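Local coordinates for Ice-binding protein (Colwellia, PDB 3WP9) that binds to the surface of ice crystals, inhibiting their growth and preventing larger grains of ice from forming at the expense of smaller ones, at residues 52-57 with 66-71; 56-61 with 72-77; 82-87 with 182-187; 93-98 with 111-116; 142-147 with 165-170. All blocks are in the same frame, centred on the assembly; numbering follows the deposited sequence.

Contact 1. Residues 52-57 with 66-71; sequences TGAMYT and CSINSP
Parallel strand pairing at one edge of the longest sheet of a right-handed beta-helix sets Y56 beside I68 and T57 beside N69. I68 N reaches M55 O at 2.9 Å on a rather bent path (140° at the hydrogen). The return bond, T57 N to I68 O, is straighter and also 2.9 Å. Beyond the strand, S70 N meets T57 O at 2.8 Å, so the pairing runs on to the start of helix 71-89.

Y56 and I68 lie side by side and point the same way, with Y56 CD1 3.9 Å from I68 CB; S70 CB comes closer still, 3.5 Å from Y56 CD1. On the face that bears M55 and T57, the methionine leaves the backbone extended, CG anti to N (chi1 -174°), then bends at chi3 to lay its thioether against the disulfide sulfur: CE is 3.9 Å from C66 SG. The disulfide from C66 to C48 ties the start of 66-71 to an earlier loop. A water donates to both T57 OG1 and S67 OG. The serine hydroxyl is further tied to P63 O, while the threonine hydroxyl also lies close to D59 O.

In-register parallel pairing of this kind, reached after a connection of several residues, is the stacking of successive strands typical of a beta-helix.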
# COMPACT_ATOMS: atom_id res chain seq x y z
N THR A 52 -0.64 -16.81 0.26
CA THR A 52 0.42 -17.74 -0.21
C THR A 52 1.78 -17.67 0.47
O THR A 52 2.54 -18.65 0.36
CB THR A 52 0.67 -17.61 -1.69
OG1 THR A 52 1.20 -16.29 -1.93
CG2 THR A 52 -0.66 -17.93 -2.47
N GLY A 53 2.15 -16.58 1.12
CA GLY A 53 3.33 -16.54 1.96
C GLY A 53 3.10 -16.86 3.42
O GLY A 53 2.30 -17.74 3.75
N ALA A 54 3.83 -16.18 4.28
CA ALA A 54 3.81 -16.44 5.71
C ALA A 54 2.86 -15.43 6.34
O ALA A 54 2.68 -14.32 5.81
CB ALA A 54 5.17 -16.22 6.33
N MET A 55 2.31 -15.82 7.47
CA MET A 55 1.46 -14.96 8.26
C MET A 55 2.09 -14.89 9.63
O MET A 55 2.23 -15.95 10.28
CB MET A 55 0.07 -15.61 8.36
CG MET A 55 -0.96 -14.76 9.05
SD MET A 55 -2.50 -15.72 9.25
CE MET A 55 -3.05 -15.84 7.57
N TYR A 56 2.49 -13.67 10.06
CA TYR A 56 3.16 -13.48 11.29
C TYR A 56 2.30 -12.82 12.31
O TYR A 56 1.69 -11.76 12.00
CB TYR A 56 4.38 -12.58 11.01
CG TYR A 56 5.44 -13.30 10.23
CD1 TYR A 56 6.22 -14.29 10.84
CD2 TYR A 56 5.64 -13.04 8.86
CE1 TYR A 56 7.19 -14.99 10.10
CE2 TYR A 56 6.62 -13.69 8.13
CZ TYR A 56 7.35 -14.68 8.74
OH TYR A 56 8.30 -15.34 8.01
N THR A 57 2.35 -13.34 13.53
CA THR A 57 1.69 -12.70 14.68
C THR A 57 2.59 -12.46 15.87
O THR A 57 3.68 -13.08 15.95
CB THR A 57 0.41 -13.49 15.09
OG1 THR A 57 0.77 -14.84 15.40
CG2 THR A 57 -0.56 -13.64 13.87
N CYS A 66 -1.30 -22.01 10.10
CA CYS A 66 -0.15 -21.40 9.43
C CYS A 66 0.51 -20.23 10.16
O CYS A 66 1.66 -19.89 9.84
CB CYS A 66 -0.59 -20.95 8.05
SG CYS A 66 -1.66 -19.47 8.16
N SER A 67 -0.14 -19.59 11.12
CA SER A 67 0.50 -18.37 11.61
C SER A 67 1.75 -18.69 12.43
O SER A 67 1.85 -19.78 13.03
CB SER A 67 -0.46 -17.46 12.39
OG SER A 67 -0.94 -18.10 13.57
N ILE A 68 2.67 -17.72 12.48
CA ILE A 68 3.99 -17.90 13.09
C ILE A 68 4.19 -16.86 14.17
O ILE A 68 4.03 -15.63 13.94
CB ILE A 68 5.07 -17.79 12.02
CG1 ILE A 68 4.91 -18.97 11.04
CG2 ILE A 68 6.42 -17.75 12.73
CD1 ILE A 68 5.43 -18.75 9.63
N ASN A 69 4.42 -17.34 15.38
CA ASN A 69 4.63 -16.47 16.53
C ASN A 69 6.03 -15.85 16.38
O ASN A 69 7.04 -16.51 16.62
CB ASN A 69 4.53 -17.32 17.82
CG ASN A 69 4.47 -16.49 19.07
OD1 ASN A 69 4.92 -15.34 19.08
ND2 ASN A 69 3.91 -17.05 20.15
N SER A 70 6.08 -14.61 15.90
CA SER A 70 7.34 -13.96 15.55
C SER A 70 7.30 -12.47 15.91
O SER A 70 7.42 -11.62 15.00
CB SER A 70 7.59 -14.13 14.04
OG SER A 70 8.95 -14.14 13.74
N PRO A 71 7.17 -12.16 17.22
CA PRO A 71 6.97 -10.79 17.70
C PRO A 71 8.12 -9.87 17.40
O PRO A 71 7.92 -8.67 17.14
CB PRO A 71 6.74 -10.95 19.20
CG PRO A 71 7.49 -12.21 19.54
CD PRO A 71 7.17 -13.10 18.36
O HOH W 1 2.47 -18.70 7.76
O HOH W 2 -0.58 -17.17 16.06

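Contact 2. Residues 56-61 with 72-77; sequences YTVDSA and YLLELA
L73 and L74, consecutive residues of helix 71-89, approach strand 55-57 in two different ways. L73 comes over one face of the Y56 ring. With CG anti to the backbone N (chi1 170°), its branch swings out so that CD2 stands 4.0 Å from the ring centroid and 14° off the normal, a CH-pi contact displaced toward the rim on the CE1 and CZ side. The two side chains cross obliquely.

L74 instead pushes its CD1 methyl against the backbone where the strand ends. L74 CD1 is 3.4 Å from T57 C and 3.8 Å from Y56 CB. It then meets V58 CG1 at 4.1 Å, the valine and leucine side chains lying roughly at right angles. F14 and L17 of strand 14-18 pack on L74 as well, making it part of the seam between helix and sheet.

Past V58 the chain turns away from the helix: D59 OD1 accepts A61 N at 3.0 Å in an Asx turn, and D59 OD2 bonds T40 OG1, a site that probably binds ice. The helix is thus held here by dispersion and apolar burial, with no hydrogen bond crossing between the segments, while the polar groups of the turn are engaged on the side of T40.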
# COMPACT_ATOMS: atom_id res chain seq x y z
N TYR A 56 2.49 -13.67 10.06
CA TYR A 56 3.16 -13.48 11.29
C TYR A 56 2.30 -12.82 12.31
O TYR A 56 1.69 -11.76 12.00
CB TYR A 56 4.38 -12.58 11.01
CG TYR A 56 5.44 -13.30 10.23
CD1 TYR A 56 6.22 -14.29 10.84
CD2 TYR A 56 5.64 -13.04 8.86
CE1 TYR A 56 7.19 -14.99 10.10
CE2 TYR A 56 6.62 -13.69 8.13
CZ TYR A 56 7.35 -14.68 8.74
OH TYR A 56 8.30 -15.34 8.01
N THR A 57 2.35 -13.34 13.53
CA THR A 57 1.69 -12.70 14.68
C THR A 57 2.59 -12.46 15.87
O THR A 57 3.68 -13.08 15.95
CB THR A 57 0.41 -13.49 15.09
OG1 THR A 57 0.77 -14.84 15.40
CG2 THR A 57 -0.56 -13.64 13.87
N VAL A 58 2.17 -11.57 16.77
CA VAL A 58 2.91 -11.32 17.97
C VAL A 58 2.82 -12.48 18.99
O VAL A 58 3.62 -12.53 19.92
CB VAL A 58 2.52 -10.02 18.61
CG1 VAL A 58 2.62 -8.92 17.60
CG2 VAL A 58 1.09 -10.02 19.21
N ASP A 59 1.87 -13.41 18.81
CA ASP A 59 1.58 -14.37 19.87
C ASP A 59 1.06 -15.61 19.19
O ASP A 59 1.32 -15.81 17.97
CB ASP A 59 0.59 -13.76 20.90
CG ASP A 59 -0.73 -13.31 20.28
OD1 ASP A 59 -1.05 -13.68 19.14
OD2 ASP A 59 -1.47 -12.57 20.96
N SER A 60 0.42 -16.51 19.92
CA SER A 60 0.04 -17.73 19.25
C SER A 60 -1.48 -17.73 19.04
O SER A 60 -2.07 -18.81 18.80
CB SER A 60 0.51 -18.91 20.08
OG SER A 60 -0.10 -18.77 21.37
N ALA A 61 -2.09 -16.54 19.09
CA ALA A 61 -3.55 -16.37 18.98
C ALA A 61 -4.10 -16.16 17.53
O ALA A 61 -5.31 -15.97 17.32
CB ALA A 61 -4.02 -15.24 19.89
N TYR A 72 9.36 -10.41 17.42
CA TYR A 72 10.48 -9.50 17.15
C TYR A 72 10.65 -9.02 15.67
O TYR A 72 10.89 -7.84 15.39
CB TYR A 72 11.77 -10.04 17.77
CG TYR A 72 12.79 -8.96 17.84
CD1 TYR A 72 12.69 -7.93 18.81
CD2 TYR A 72 13.87 -8.92 16.94
CE1 TYR A 72 13.64 -6.89 18.89
CE2 TYR A 72 14.80 -7.92 17.01
CZ TYR A 72 14.69 -6.91 17.95
OH TYR A 72 15.61 -5.91 18.00
N LEU A 73 10.51 -9.96 14.73
CA LEU A 73 10.47 -9.68 13.31
C LEU A 73 9.40 -8.62 13.05
O LEU A 73 9.60 -7.68 12.28
CB LEU A 73 10.13 -10.92 12.51
CG LEU A 73 9.84 -10.67 11.03
CD1 LEU A 73 10.81 -9.72 10.31
CD2 LEU A 73 9.70 -11.95 10.21
N LEU A 74 8.27 -8.77 13.76
CA LEU A 74 7.16 -7.83 13.52
C LEU A 74 7.42 -6.46 14.08
O LEU A 74 7.07 -5.47 13.49
CB LEU A 74 5.87 -8.38 14.10
CG LEU A 74 5.20 -9.38 13.16
CD1 LEU A 74 4.23 -10.18 14.01
CD2 LEU A 74 4.53 -8.83 11.90
N GLU A 75 8.07 -6.42 15.22
CA GLU A 75 8.46 -5.17 15.84
C GLU A 75 9.39 -4.38 14.94
O GLU A 75 9.20 -3.17 14.79
CB GLU A 75 9.21 -5.48 17.13
CG GLU A 75 9.40 -4.21 17.96
CD GLU A 75 10.16 -4.48 19.24
OE1 GLU A 75 10.20 -5.65 19.72
OE2 GLU A 75 10.71 -3.50 19.79
N LEU A 76 10.37 -5.07 14.33
CA LEU A 76 11.28 -4.44 13.37
C LEU A 76 10.49 -3.93 12.16
O LEU A 76 10.65 -2.76 11.83
CB LEU A 76 12.40 -5.37 12.90
CG LEU A 76 13.38 -5.83 13.99
CD1 LEU A 76 14.39 -6.80 13.37
CD2 LEU A 76 14.01 -4.61 14.62
N ALA A 77 9.69 -4.80 11.50
CA ALA A 77 8.84 -4.38 10.36
C ALA A 77 7.98 -3.17 10.66
O ALA A 77 7.93 -2.19 9.86
CB ALA A 77 7.92 -5.50 9.89

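Contact 3. Residues 82-87 with 182-187; sequences GIAYND and IVLSKT
Y85 reaches from helix 71-89 across to L184 of strand 182-185 and to K186 just after it; the strand runs nearly perpendicular to the helix, the two directions 94° apart. From CB, the side chain sets out with CG anti to the backbone N (chi1 176°), which carries the ring off the helix and over the end of strand 182-185. Along one edge of the ring, CD1 lies 3.4 Å from L184 O, which sits near the ring plane, and 4.0 Å from L184 CB. CE1 continues past the same carbonyl toward K186 N.

Farther out, CZ and OH come up against the lysine: Y85 OH is 3.7 Å from K186 CB, and CZ lies close to both CB and CE. The hydroxyl itself is hydrogen-bonded to Q166 NE2, which fixes the tip of the ring. K186 bends at chi2 and chi3 to fold over the tyrosine face. Its CE stands 4.1 Å from the ring centroid, 15° off the normal, and its NZ makes a cation-pi contact at 4.6 Å. Two waters accept from K186 NZ, one donating on to G82 O and the other to N86 OD1, so the ammonium is also linked to the helix by solvent; Q204 OE1 adds a weak bond.

Alongside, A84 CB packs on L184 CD2 at 3.9 Å, closing the apolar part of the interface. A long helix laid against the flank of a right-handed beta-helix, here running across its strands, is characteristic of this ice-binding protein family.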
# COMPACT_ATOMS: atom_id res chain seq x y z
N GLY A 82 7.17 2.78 10.02
CA GLY A 82 7.03 4.19 10.46
C GLY A 82 8.15 5.11 10.00
O GLY A 82 7.88 6.27 9.66
N ILE A 83 9.37 4.57 9.94
CA ILE A 83 10.50 5.25 9.35
C ILE A 83 10.22 5.56 7.87
O ILE A 83 10.45 6.68 7.43
CB ILE A 83 11.82 4.38 9.52
CG1 ILE A 83 12.18 4.31 11.02
CG2 ILE A 83 12.94 4.92 8.62
CD1 ILE A 83 13.05 3.14 11.42
N ALA A 84 9.70 4.57 7.12
CA ALA A 84 9.32 4.79 5.69
C ALA A 84 8.31 5.88 5.49
O ALA A 84 8.45 6.76 4.58
CB ALA A 84 8.87 3.51 5.02
N TYR A 85 7.28 5.85 6.33
CA TYR A 85 6.25 6.84 6.23
C TYR A 85 6.89 8.22 6.44
O TYR A 85 6.61 9.16 5.71
CB TYR A 85 5.16 6.53 7.32
CG TYR A 85 4.09 7.62 7.33
CD1 TYR A 85 2.90 7.43 6.68
CD2 TYR A 85 4.29 8.84 7.93
CE1 TYR A 85 1.93 8.42 6.63
CE2 TYR A 85 3.33 9.84 7.89
CZ TYR A 85 2.14 9.63 7.26
OH TYR A 85 1.20 10.63 7.19
N ASN A 86 7.75 8.39 7.46
CA ASN A 86 8.25 9.72 7.72
C ASN A 86 9.29 10.17 6.67
O ASN A 86 9.35 11.35 6.31
CB ASN A 86 8.90 9.78 9.11
CG ASN A 86 7.90 9.76 10.22
OD1 ASN A 86 6.79 10.35 10.14
ND2 ASN A 86 8.31 9.13 11.34
N ASP A 87 10.03 9.21 6.13
CA ASP A 87 10.99 9.46 5.06
C ASP A 87 10.22 10.02 3.83
O ASP A 87 10.50 11.10 3.30
CB ASP A 87 11.71 8.16 4.70
CG ASP A 87 12.63 8.31 3.56
OD1 ASP A 87 13.04 9.48 3.33
OD2 ASP A 87 12.99 7.30 2.94
N ILE A 182 3.12 1.53 -3.23
CA ILE A 182 3.36 1.25 -1.84
C ILE A 182 2.50 2.23 -1.07
O ILE A 182 2.68 3.41 -1.14
CB ILE A 182 4.89 1.44 -1.51
CG1 ILE A 182 5.77 0.53 -2.47
CG2 ILE A 182 5.18 1.19 -0.02
CD1 ILE A 182 5.60 -0.94 -2.37
N VAL A 183 1.52 1.73 -0.29
CA VAL A 183 0.66 2.61 0.52
C VAL A 183 1.17 2.63 1.95
O VAL A 183 1.18 1.57 2.65
CB VAL A 183 -0.79 2.15 0.50
CG1 VAL A 183 -1.73 3.15 1.15
CG2 VAL A 183 -1.23 1.96 -0.97
N LEU A 184 1.70 3.78 2.29
CA LEU A 184 2.16 4.12 3.70
C LEU A 184 1.07 4.98 4.30
O LEU A 184 1.00 6.20 4.13
CB LEU A 184 3.51 4.86 3.67
CG LEU A 184 4.58 3.88 3.19
CD1 LEU A 184 5.68 4.75 2.59
CD2 LEU A 184 5.10 2.99 4.35
N SER A 185 0.08 4.32 4.90
CA SER A 185 -1.09 5.06 5.44
C SER A 185 -0.89 5.29 6.93
O SER A 185 -0.51 4.36 7.63
CB SER A 185 -2.38 4.19 5.31
OG SER A 185 -3.48 4.94 5.78
N LYS A 186 -1.21 6.47 7.36
CA LYS A 186 -1.11 6.79 8.80
C LYS A 186 -2.22 6.11 9.56
O LYS A 186 -2.12 5.90 10.80
CB LYS A 186 -1.13 8.30 8.98
CG LYS A 186 -1.02 8.75 10.46
CD LYS A 186 0.33 9.33 10.83
CE LYS A 186 1.35 8.22 10.92
NZ LYS A 186 2.56 8.45 11.82
N THR A 187 -3.35 5.93 8.90
CA THR A 187 -4.46 5.26 9.59
C THR A 187 -4.82 3.98 8.83
O THR A 187 -3.91 3.08 8.69
CB THR A 187 -5.73 6.14 9.87
OG1 THR A 187 -6.36 6.56 8.69
CG2 THR A 187 -5.38 7.45 10.69
O HOH W 3 5.23 7.06 10.91
O HOH W 4 4.26 10.36 11.36

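Contact 4. Residues 93-98 with 111-116; sequences PADHTE and PGVYKW
H96 and T97 pair in parallel with Y114 and K115, whereas one step earlier A94 already faces V113, so that D95 is an extra residue in the pairing. Its consequence is seen at V113 O, which accepts two backbone donors: D95 N at 2.8 Å and, more loosely, H96 N at 3.3 Å. Bonds from K115 N to H96 O and from E98 N to K115 O carry the pairing to its end.

The D95 side chain answers in the reverse direction. Its OD2 takes V113 N at 2.8 Å through the anti lone pair, almost straight at 173°, so residue V113 is held through both its N-H and its carbonyl. H96 and Y114 lie side by side, pointing the same way. Their rings are near parallel, with planes 17° apart, but slid so that they barely overlap; H96 ND1 approaches Y114 CE2 to 3.2 Å. At the far end E98 lays its backbone N over one face of the W116 ring, and a bend at chi2 (-51°) curls its carboxylate back, bringing OE1 to 3.4 Å from W116 CA while OE2 bonds S117 OG. W116 NE1 is held by L99 O.

Strand 96-97, the first after helix 71-89, forms an outer edge of the long parallel sheet; strand 112-116 separates it from strand 136-140, whose M138 and I140 pack against W116.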
# COMPACT_ATOMS: atom_id res chain seq x y z
N PRO A 93 12.71 18.98 -2.94
CA PRO A 93 11.51 19.87 -2.97
C PRO A 93 10.34 19.07 -3.59
O PRO A 93 10.61 18.05 -4.25
CB PRO A 93 11.94 21.00 -3.94
CG PRO A 93 13.01 20.37 -4.80
CD PRO A 93 13.70 19.30 -3.99
N ALA A 94 9.11 19.54 -3.38
CA ALA A 94 7.98 19.05 -4.21
C ALA A 94 8.10 19.62 -5.60
O ALA A 94 8.28 20.83 -5.77
CB ALA A 94 6.63 19.44 -3.64
N ASP A 95 7.94 18.76 -6.60
CA ASP A 95 7.91 19.14 -8.01
C ASP A 95 6.57 19.73 -8.44
O ASP A 95 6.55 20.61 -9.29
CB ASP A 95 8.17 17.95 -8.86
CG ASP A 95 9.57 17.45 -8.75
OD1 ASP A 95 10.46 18.05 -9.38
OD2 ASP A 95 9.81 16.44 -8.06
N HIS A 96 5.46 19.26 -7.86
CA HIS A 96 4.13 19.79 -8.09
C HIS A 96 3.38 19.86 -6.79
O HIS A 96 3.48 18.95 -5.94
CB HIS A 96 3.35 18.94 -9.11
CG HIS A 96 4.12 18.68 -10.38
ND1 HIS A 96 4.99 17.61 -10.52
CD2 HIS A 96 4.15 19.35 -11.55
CE1 HIS A 96 5.55 17.66 -11.72
NE2 HIS A 96 5.03 18.68 -12.38
N THR A 97 2.61 20.90 -6.64
CA THR A 97 1.82 21.08 -5.46
C THR A 97 0.40 21.35 -5.85
O THR A 97 0.13 22.20 -6.74
CB THR A 97 2.40 22.23 -4.58
OG1 THR A 97 2.27 23.45 -5.32
CG2 THR A 97 3.86 21.98 -4.32
N GLU A 98 -0.54 20.62 -5.24
CA GLU A 98 -1.99 20.86 -5.44
C GLU A 98 -2.42 20.57 -6.91
O GLU A 98 -3.31 21.20 -7.42
CB GLU A 98 -2.43 22.30 -5.06
CG GLU A 98 -1.93 22.89 -3.73
CD GLU A 98 -2.12 22.05 -2.46
OE1 GLU A 98 -2.67 20.94 -2.42
OE2 GLU A 98 -1.65 22.49 -1.41
N PRO A 111 7.78 11.22 -13.19
CA PRO A 111 8.50 10.92 -11.92
C PRO A 111 8.73 12.23 -11.17
O PRO A 111 8.91 13.29 -11.79
CB PRO A 111 9.78 10.26 -12.39
CG PRO A 111 9.41 9.70 -13.77
CD PRO A 111 8.61 10.81 -14.33
N GLY A 112 8.65 12.20 -9.87
CA GLY A 112 8.72 13.45 -9.12
C GLY A 112 8.11 13.30 -7.75
O GLY A 112 7.54 12.23 -7.42
N VAL A 113 8.24 14.37 -6.98
CA VAL A 113 7.56 14.50 -5.68
C VAL A 113 6.33 15.36 -5.85
O VAL A 113 6.37 16.48 -6.36
CB VAL A 113 8.56 15.05 -4.55
CG1 VAL A 113 7.81 15.30 -3.23
CG2 VAL A 113 9.74 14.06 -4.36
N TYR A 114 5.16 14.82 -5.48
CA TYR A 114 3.91 15.51 -5.60
C TYR A 114 3.36 15.69 -4.21
O TYR A 114 3.36 14.75 -3.41
CB TYR A 114 2.91 14.66 -6.43
CG TYR A 114 3.33 14.51 -7.89
CD1 TYR A 114 4.31 13.61 -8.24
CD2 TYR A 114 2.69 15.24 -8.90
CE1 TYR A 114 4.71 13.44 -9.60
CE2 TYR A 114 3.08 15.07 -10.26
CZ TYR A 114 4.09 14.19 -10.57
OH TYR A 114 4.51 14.00 -11.91
N LYS A 115 2.82 16.85 -3.97
CA LYS A 115 2.29 17.16 -2.66
C LYS A 115 0.92 17.78 -2.74
O LYS A 115 0.65 18.69 -3.56
CB LYS A 115 3.28 18.11 -1.93
CG LYS A 115 2.72 18.58 -0.58
CD LYS A 115 3.66 19.53 0.15
CE LYS A 115 4.91 18.78 0.58
NZ LYS A 115 4.57 17.78 1.65
N TRP A 116 0.02 17.33 -1.85
CA TRP A 116 -1.29 17.89 -1.75
C TRP A 116 -1.55 18.16 -0.29
O TRP A 116 -1.31 17.28 0.55
CB TRP A 116 -2.37 16.90 -2.23
CG TRP A 116 -2.34 16.67 -3.73
CD1 TRP A 116 -3.05 17.37 -4.69
CD2 TRP A 116 -1.58 15.70 -4.41
NE1 TRP A 116 -2.76 16.86 -5.96
CE2 TRP A 116 -1.88 15.82 -5.80
CE3 TRP A 116 -0.69 14.70 -3.99
CZ2 TRP A 116 -1.30 15.00 -6.75
CZ3 TRP A 116 -0.09 13.88 -4.95
CH2 TRP A 116 -0.41 14.04 -6.32

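Contact 5. Residues 142-147 with 165-170; sequences GNLNQA and WQVAGY
N143 and Y170 are brought face to face by opposite first torsions: CG of N143 lies anti to its carbonyl carbon (chi1 -56°), while that of Y170 stands between backbone N and carbonyl carbon (chi1 56°). The result is an amide stacked on a phenol ring, planes only 12° apart, at a corner of the beta-helix where the chain passes from one sheet to the next in successive coils. N143 CG lies over the ring, 3.2 Å from Y170 CE2, and N143 CB adds a CH-pi contact closer to the normal through the centroid.

The same amide serves the backbone. N143 OD1 accepts Y170 N at 3.0 Å, which helps to hold the amide flat against the ring. Before it, G169 N reaches G142 O from above the carbonyl plane, also at 3.0 Å; after it, L144 N bonds Y170 O at 2.9 Å and leads into strand 144-146, in the neighbouring six-stranded sheet.

Inside the corner, L144 supplies the apolar contact. Its CD2 rests 3.7 Å from W165 CE3, and its CB lies 3.9 Å from V167 CG2, crossing each side chain at about a right angle. W165 NE1 is satisfied by E180 O.

At the outer end of the tyrosine, N145 turns its amide almost perpendicular to the ring, and ND2 donates within its own amide plane to Y170 OH, 3.2 Å away and nearly straight.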
# COMPACT_ATOMS: atom_id res chain seq x y z
N GLY A 142 -4.50 14.75 3.28
CA GLY A 142 -5.87 14.33 3.46
C GLY A 142 -5.98 12.80 3.26
O GLY A 142 -5.07 12.00 3.56
N ASN A 143 -7.15 12.38 2.70
CA ASN A 143 -7.39 10.96 2.49
C ASN A 143 -7.17 10.70 1.01
O ASN A 143 -7.26 11.64 0.22
CB ASN A 143 -8.86 10.67 2.74
CG ASN A 143 -9.28 11.13 4.15
OD1 ASN A 143 -8.61 10.79 5.12
ND2 ASN A 143 -10.30 11.96 4.24
N LEU A 144 -6.87 9.46 0.74
CA LEU A 144 -6.70 8.98 -0.68
C LEU A 144 -7.92 8.08 -1.00
O LEU A 144 -8.10 7.06 -0.35
CB LEU A 144 -5.41 8.27 -0.83
CG LEU A 144 -5.26 7.55 -2.19
CD1 LEU A 144 -5.36 8.62 -3.33
CD2 LEU A 144 -3.92 6.72 -2.13
N ASN A 145 -8.71 8.51 -2.00
CA ASN A 145 -9.91 7.76 -2.45
C ASN A 145 -9.75 7.36 -3.93
O ASN A 145 -9.46 8.21 -4.74
CB ASN A 145 -11.20 8.56 -2.29
CG ASN A 145 -11.81 8.37 -0.92
OD1 ASN A 145 -12.52 7.33 -0.63
ND2 ASN A 145 -11.57 9.34 -0.06
N GLN A 146 -9.93 6.07 -4.24
CA GLN A 146 -9.99 5.64 -5.67
C GLN A 146 -11.46 5.22 -5.94
O GLN A 146 -12.04 4.39 -5.21
CB GLN A 146 -9.04 4.50 -5.88
CG GLN A 146 -9.06 4.05 -7.36
CD GLN A 146 -8.09 2.97 -7.62
OE1 GLN A 146 -7.84 2.09 -6.79
NE2 GLN A 146 -7.47 3.02 -8.85
N ALA A 147 -12.02 5.75 -7.00
CA ALA A 147 -13.41 5.46 -7.39
C ALA A 147 -13.56 4.04 -7.95
O ALA A 147 -12.58 3.40 -8.41
CB ALA A 147 -13.97 6.47 -8.36
N TRP A 165 2.87 6.12 -1.82
CA TRP A 165 1.70 6.94 -1.47
C TRP A 165 1.76 7.11 0.04
O TRP A 165 1.60 6.14 0.80
CB TRP A 165 0.39 6.24 -1.80
CG TRP A 165 0.25 5.81 -3.29
CD1 TRP A 165 0.64 4.66 -3.84
CD2 TRP A 165 -0.44 6.55 -4.27
NE1 TRP A 165 0.24 4.62 -5.18
CE2 TRP A 165 -0.42 5.78 -5.45
CE3 TRP A 165 -1.09 7.79 -4.28
CZ2 TRP A 165 -1.02 6.23 -6.62
CZ3 TRP A 165 -1.69 8.23 -5.39
CH2 TRP A 165 -1.65 7.44 -6.59
N GLN A 166 2.10 8.32 0.42
CA GLN A 166 2.15 8.69 1.85
C GLN A 166 0.85 9.43 2.17
O GLN A 166 0.61 10.52 1.70
CB GLN A 166 3.42 9.56 2.09
CG GLN A 166 3.46 10.17 3.51
CD GLN A 166 2.87 11.57 3.58
OE1 GLN A 166 3.24 12.48 2.77
NE2 GLN A 166 2.02 11.78 4.54
N VAL A 167 -0.01 8.79 2.98
CA VAL A 167 -1.38 9.28 3.18
C VAL A 167 -1.55 9.49 4.68
O VAL A 167 -1.50 8.57 5.50
CB VAL A 167 -2.40 8.23 2.67
CG1 VAL A 167 -3.81 8.78 2.81
CG2 VAL A 167 -2.06 7.85 1.16
N ALA A 168 -1.74 10.74 5.01
CA ALA A 168 -1.90 11.11 6.43
C ALA A 168 -3.28 10.79 6.98
O ALA A 168 -3.42 10.67 8.22
CB ALA A 168 -1.51 12.59 6.61
N GLY A 169 -4.31 10.68 6.10
CA GLY A 169 -5.68 10.24 6.44
C GLY A 169 -5.86 8.78 6.26
O GLY A 169 -5.01 7.98 6.71
N TYR A 170 -7.00 8.37 5.67
CA TYR A 170 -7.18 6.95 5.37
C TYR A 170 -6.95 6.81 3.84
O TYR A 170 -7.01 7.76 3.12
CB TYR A 170 -8.57 6.43 5.70
CG TYR A 170 -9.70 7.21 5.00
CD1 TYR A 170 -10.00 6.96 3.66
CD2 TYR A 170 -10.45 8.17 5.65
CE1 TYR A 170 -11.01 7.64 3.01
CE2 TYR A 170 -11.46 8.89 5.02
CZ TYR A 170 -11.77 8.67 3.69
OH TYR A 170 -12.73 9.40 2.95

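Overall arrangement
From the N terminus, contact 1 closes a short loop by pairing strands 55-57 and 67-69, and contact 2 starts from the same stretch, Y56 and T57 serving both, to fasten the beginning of helix 71-89. Further along that helix, contact 3 joins it to strand 182-185 and closes a loop of some ninety residues. Contacts 4 and 5 nest inside this loop, one after the other: contact 4 forms the far edge of the long sheet, its centre about 37 Å from that of contact 1, and contact 5 ties two sheets at a corner. Contacts 3 and 5 touch, because strands 163-167 and 182-185 are neighbours, with L184 N near W165 O.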